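Local coordinates for Glyco_hydro_cc domain-containing protein (Pseudomonas viridiflava, PDB 6UAV) that probably hydrolyses internal linkages of beta-1,3-glucans, as an endo-beta-1,3-glucanase of glycoside hydrolase family 128, subgroup II, at residues 32-37 with 67-72; 42-45 with 49-52. All coordinates share one frame; numbering follows the deposited sequence.

Contact 1. Residues 32-37 with 67-72; sequences SPKPHD and KLYLLA
Tyr-69 reaches out from helix 63-72 and meets Lys-34 beside CB and over the ring, Pro-33 O at CD2 and CE2, and Pro-35 at the hydroxyl. At the root of the side chain, CE of Lys-34 lies 3.9 Å from Tyr-69 CB. Further out, CG of Lys-34 sits above the middle of the ring in a CH-pi contact, 4.0 Å from the centroid of the Tyr-69 ring and only 5° off its normal. The lysine chain, extended beyond CG, runs back along the tyrosine toward the helix, antiparallel to it. Residues 32-37 belong to the loop that follows the second strand of the (beta/alpha)8 barrel, while the helix comes after the third strand; the tyrosine links the two. With CG anti to the backbone N (chi1 174°), its ring leaves the helix and heads for the loop. The carbonyl oxygen of Pro-33 approaches obliquely, 3.6 Å from Tyr-69 CE2. At the far end the hydroxyl meets the pyrrolidine ring of Pro-35, with Tyr-69 OH 3.5 Å from Pro-35 CD. Phe-52 of strand 51-56 and Tyr-44 of helix 44-48 also touch Tyr-69 and Pro-35.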
loop_
_atom_site.group_PDB
_atom_site.type_symbol
_atom_site.label_atom_id
_atom_site.label_comp_id
_atom_site.label_asym_id
_atom_site.label_seq_id
_atom_site.Cartn_x
_atom_site.Cartn_y
_atom_site.Cartn_z
ATOM N N SER A 32 7.302 -6.525 2.312
ATOM C CA SER A 32 8.592 -7.008 2.863
ATOM C C SER A 32 9.683 -6.053 2.462
ATOM O O SER A 32 9.481 -5.178 1.603
ATOM C CB SER A 32 8.897 -8.413 2.398
ATOM O OG SER A 32 9.638 -8.324 1.234
ATOM N N PRO A 33 10.867 -6.133 3.110
ATOM C CA PRO A 33 11.889 -5.134 2.798
ATOM C C PRO A 33 12.621 -5.282 1.460
ATOM O O PRO A 33 13.351 -4.378 1.067
ATOM C CB PRO A 33 12.895 -5.321 3.929
ATOM C CG PRO A 33 12.242 -6.179 4.953
ATOM C CD PRO A 33 11.206 -7.027 4.224
ATOM N N LYS A 34 12.469 -6.412 0.760
ATOM C CA LYS A 34 13.154 -6.656 -0.539
ATOM C C LYS A 34 12.227 -7.381 -1.488
ATOM O O LYS A 34 11.334 -8.130 -1.048
ATOM C CB LYS A 34 14.389 -7.501 -0.297
ATOM C CG LYS A 34 15.563 -6.718 0.271
ATOM C CD LYS A 34 16.602 -7.593 0.831
ATOM C CE LYS A 34 17.766 -6.826 1.463
ATOM N NZ LYS A 34 18.358 -7.652 2.533
ATOM N N PRO A 35 12.469 -7.248 -2.798
ATOM C CA PRO A 35 11.688 -7.987 -3.771
ATOM C C PRO A 35 11.924 -9.491 -3.649
ATOM O O PRO A 35 12.903 -9.976 -3.016
ATOM C CB PRO A 35 12.191 -7.516 -5.129
ATOM C CG PRO A 35 12.991 -6.300 -4.861
ATOM C CD PRO A 35 13.489 -6.405 -3.435
ATOM N N HIS A 36 11.043 -10.230 -4.301
ATOM C CA HIS A 36 11.170 -11.697 -4.395
ATOM C C HIS A 36 12.568 -12.074 -4.911
ATOM O O HIS A 36 13.100 -11.399 -5.806
ATOM C CB HIS A 36 10.128 -12.268 -5.337
ATOM C CG HIS A 36 9.993 -13.746 -5.221
ATOM N ND1 HIS A 36 10.884 -14.616 -5.779
ATOM C CD2 HIS A 36 9.075 -14.495 -4.560
ATOM C CE1 HIS A 36 10.495 -15.858 -5.494
ATOM N NE2 HIS A 36 9.343 -15.808 -4.800
ATOM N N ASP A 37 13.153 -13.127 -4.367
ATOM C CA ASP A 37 14.555 -13.505 -4.674
ATOM C C ASP A 37 14.724 -13.829 -6.163
ATOM O O ASP A 37 15.854 -13.640 -6.675
ATOM C CB ASP A 37 15.050 -14.675 -3.806
ATOM C CG ASP A 37 15.457 -14.259 -2.385
ATOM O OD1 ASP A 37 15.700 -13.032 -2.143
ATOM O OD2 ASP A 37 15.445 -15.157 -1.494
ATOM N N LYS A 67 18.935 -0.642 6.053
ATOM C CA LYS A 67 19.728 0.564 5.735
ATOM C C LYS A 67 20.701 0.264 4.611
ATOM O O LYS A 67 20.856 1.082 3.690
ATOM C CB LYS A 67 20.491 1.037 6.975
ATOM C CG LYS A 67 19.610 1.735 7.985
ATOM C CD LYS A 67 20.339 1.858 9.309
ATOM C CE LYS A 67 19.418 2.374 10.390
ATOM N NZ LYS A 67 20.170 2.685 11.626
ATOM N N LEU A 68 21.362 -0.872 4.706
ATOM C CA LEU A 68 22.393 -1.289 3.735
ATOM C C LEU A 68 21.715 -1.340 2.352
ATOM O O LEU A 68 22.271 -0.820 1.352
ATOM C CB LEU A 68 22.924 -2.648 4.225
ATOM C CG LEU A 68 24.152 -3.215 3.535
ATOM C CD1 LEU A 68 25.370 -2.327 3.730
ATOM C CD2 LEU A 68 24.443 -4.621 4.088
ATOM N N TYR A 69 20.542 -1.976 2.266
ATOM C CA TYR A 69 19.787 -2.086 0.994
ATOM C C TYR A 69 19.381 -0.698 0.480
ATOM O O TYR A 69 19.657 -0.348 -0.697
ATOM C CB TYR A 69 18.584 -3.009 1.166
ATOM C CG TYR A 69 17.660 -3.092 -0.025
ATOM C CD1 TYR A 69 18.019 -3.763 -1.179
ATOM C CD2 TYR A 69 16.404 -2.527 0.009
ATOM C CE1 TYR A 69 17.191 -3.821 -2.290
ATOM C CE2 TYR A 69 15.552 -2.596 -1.079
ATOM C CZ TYR A 69 15.931 -3.250 -2.233
ATOM O OH TYR A 69 15.119 -3.355 -3.317
ATOM N N LEU A 70 18.767 0.126 1.331
ATOM C CA LEU A 70 18.303 1.440 0.849
ATOM C C LEU A 70 19.494 2.277 0.386
ATOM O O LEU A 70 19.388 2.912 -0.681
ATOM C CB LEU A 70 17.530 2.179 1.946
ATOM C CG LEU A 70 16.200 1.577 2.369
ATOM C CD1 LEU A 70 15.607 2.309 3.567
ATOM C CD2 LEU A 70 15.198 1.644 1.225
ATOM N N LEU A 71 20.593 2.302 1.115
ATOM C CA LEU A 71 21.694 3.210 0.734
ATOM C C LEU A 71 22.271 2.797 -0.624
ATOM O O LEU A 71 22.759 3.693 -1.357
ATOM C CB LEU A 71 22.743 3.158 1.832
ATOM C CG LEU A 71 22.310 3.913 3.084
ATOM C CD1 LEU A 71 23.192 3.559 4.281
ATOM C CD2 LEU A 71 22.327 5.416 2.799
ATOM N N ALA A 72 22.252 1.503 -0.942
ATOM C CA ALA A 72 22.826 1.030 -2.223
ATOM C C ALA A 72 21.791 1.063 -3.368
ATOM O O ALA A 72 22.175 0.729 -4.482
ATOM C CB ALA A 72 23.431 -0.349 -2.051
#

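Contact 2. Residues 42-45 with 49-52; sequences YDYA and NVDF
Tyr-44 and Ala-45 at the start of a short helix pack against Val-50 and Phe-52, where the chain leaves that helix and enters the next strand. The carbonyl oxygen of Val-50 is shared between the two helical residues. It takes a CA-H...O contact from Ala-45, 3.2 Å from Ala-45 CA to Val-50 O with 149° at the hydrogen, and lies at the edge of the Tyr-44 ring, in its plane, 3.8 Å from CD1. Val-50 CG2 adds an apolar contact to Tyr-44 CD1 at 4.2 Å. The tyrosine hydroxyl reaches farther along the strand, where Tyr-44 OH is 3.6 Å from Phe-52 CB.

One water fastens this end: it lies 3.0 Å from Tyr-44 OH, to which it is hydrogen-bonded, and accepts the backbone N-H of Phe-52. It too lies in the plane of the Tyr-44 ring. The ring gets there because CG stands between the backbone N and the carbonyl carbon (chi1 57°).

The turn itself positions these groups. Asn-49, with positive phi, ends the helix and reverses the chain; its N makes a weak hydrogen bond to Ala-45 O at 3.0 Å. At the other helix end Asp-43 is the N-cap, its OD1 accepting the backbone N of Gly-46.

Helix 44-48 and strand 51-56 are the last two elements of the beta-alpha-beta unit that starts with strand 27-29. Trp-28 of that strand meets the Tyr-44 ring edge-to-face and also contacts Phe-52, while Leu-18 of helix 15-22 touches both Tyr-44 and Val-50.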
loop_
_atom_site.group_PDB
_atom_site.type_symbol
_atom_site.label_atom_id
_atom_site.label_comp_id
_atom_site.label_asym_id
_atom_site.label_seq_id
_atom_site.Cartn_x
_atom_site.Cartn_y
_atom_site.Cartn_z
ATOM N N TYR A 42 17.917 -9.292 -12.081
ATOM C CA TYR A 42 17.187 -8.661 -13.214
ATOM C C TYR A 42 17.123 -7.145 -12.993
ATOM O O TYR A 42 16.737 -6.662 -11.957
ATOM C CB TYR A 42 15.778 -9.232 -13.369
ATOM C CG TYR A 42 15.697 -10.663 -13.827
ATOM C CD1 TYR A 42 15.769 -11.008 -15.172
ATOM C CD2 TYR A 42 15.549 -11.685 -12.896
ATOM C CE1 TYR A 42 15.658 -12.317 -15.588
ATOM C CE2 TYR A 42 15.434 -13.001 -13.303
ATOM C CZ TYR A 42 15.467 -13.300 -14.642
ATOM O OH TYR A 42 15.323 -14.574 -15.095
ATOM N N ASP A 43 17.495 -6.395 -14.000
ATOM C CA ASP A 43 17.341 -4.923 -13.944
ATOM C C ASP A 43 15.893 -4.561 -14.294
ATOM O O ASP A 43 15.635 -4.133 -15.428
ATOM C CB ASP A 43 18.355 -4.272 -14.856
ATOM C CG ASP A 43 18.327 -2.758 -14.811
ATOM O OD1 ASP A 43 17.554 -2.195 -13.979
ATOM O OD2 ASP A 43 19.060 -2.202 -15.632
ATOM N N TYR A 44 15.005 -4.768 -13.364
ATOM C CA TYR A 44 13.560 -4.550 -13.579
ATOM C C TYR A 44 13.293 -3.075 -13.825
ATOM O O TYR A 44 12.392 -2.752 -14.617
ATOM C CB TYR A 44 12.748 -5.203 -12.471
ATOM C CG TYR A 44 13.060 -4.779 -11.073
ATOM C CD1 TYR A 44 12.610 -3.564 -10.602
ATOM C CD2 TYR A 44 13.812 -5.569 -10.212
ATOM C CE1 TYR A 44 12.928 -3.111 -9.336
ATOM C CE2 TYR A 44 14.093 -5.160 -8.919
ATOM C CZ TYR A 44 13.682 -3.911 -8.498
ATOM O OH TYR A 44 13.920 -3.383 -7.256
ATOM N N ALA A 45 13.981 -2.174 -13.147
ATOM C CA ALA A 45 13.692 -0.736 -13.259
ATOM C C ALA A 45 14.076 -0.282 -14.647
ATOM O O ALA A 45 13.259 0.367 -15.282
ATOM C CB ALA A 45 14.424 0.083 -12.192
ATOM N N ASN A 49 10.675 -0.359 -16.577
ATOM C CA ASN A 49 10.270 0.963 -16.026
ATOM C C ASN A 49 9.253 0.749 -14.903
ATOM O O ASN A 49 8.189 1.391 -14.845
ATOM C CB ASN A 49 9.794 1.880 -17.144
ATOM C CG ASN A 49 9.601 3.293 -16.637
ATOM O OD1 ASN A 49 10.232 3.703 -15.641
ATOM N ND2 ASN A 49 8.758 4.036 -17.342
ATOM N N VAL A 50 9.567 -0.143 -13.976
ATOM C CA VAL A 50 8.789 -0.352 -12.724
ATOM C C VAL A 50 9.742 -0.153 -11.552
ATOM O O VAL A 50 10.984 -0.329 -11.700
ATOM C CB VAL A 50 8.062 -1.716 -12.692
ATOM C CG1 VAL A 50 7.075 -1.842 -13.839
ATOM C CG2 VAL A 50 9.058 -2.855 -12.748
ATOM N N ASP A 51 9.199 0.322 -10.436
ATOM C CA ASP A 51 10.000 0.409 -9.188
ATOM C C ASP A 51 9.356 -0.444 -8.106
ATOM O O ASP A 51 8.156 -0.602 -8.076
ATOM C CB ASP A 51 10.292 1.843 -8.773
ATOM C CG ASP A 51 9.098 2.662 -8.373
ATOM O OD1 ASP A 51 8.398 3.131 -9.302
ATOM O OD2 ASP A 51 8.878 2.826 -7.134
ATOM N N PHE A 52 10.180 -1.013 -7.246
ATOM C CA PHE A 52 9.734 -1.761 -6.037
ATOM C C PHE A 52 9.870 -0.834 -4.827
ATOM O O PHE A 52 10.898 -0.140 -4.696
ATOM C CB PHE A 52 10.626 -2.975 -5.797
ATOM C CG PHE A 52 10.439 -3.666 -4.472
ATOM C CD1 PHE A 52 9.349 -4.492 -4.259
ATOM C CD2 PHE A 52 11.324 -3.435 -3.415
ATOM C CE1 PHE A 52 9.184 -5.123 -3.029
ATOM C CE2 PHE A 52 11.121 -4.062 -2.197
ATOM C CZ PHE A 52 10.037 -4.881 -1.995
HETATM O O HOH W 1 13.174 -0.455 -7.054
#

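From the N terminus, the chain passes through strand 27-29 and enters the loop that supplies residues 32-37, the first half of contact 1. It then forms helix 44-48 and turns into strand 51-56, where contact 2 closes a short loop with just three residues between its segments. Helix 63-72 follows and returns to residues 32-37, closing contact 1. Contact 2 is thus nested inside the larger loop, and their centres are about 13 Å apart. Phe-52 joins them: its CZ lies 3.4 Å from Lys-34 C, and its CD2 3.8 Å from Tyr-69 OH. Together they tie consecutive beta-alpha units on one side of the barrel.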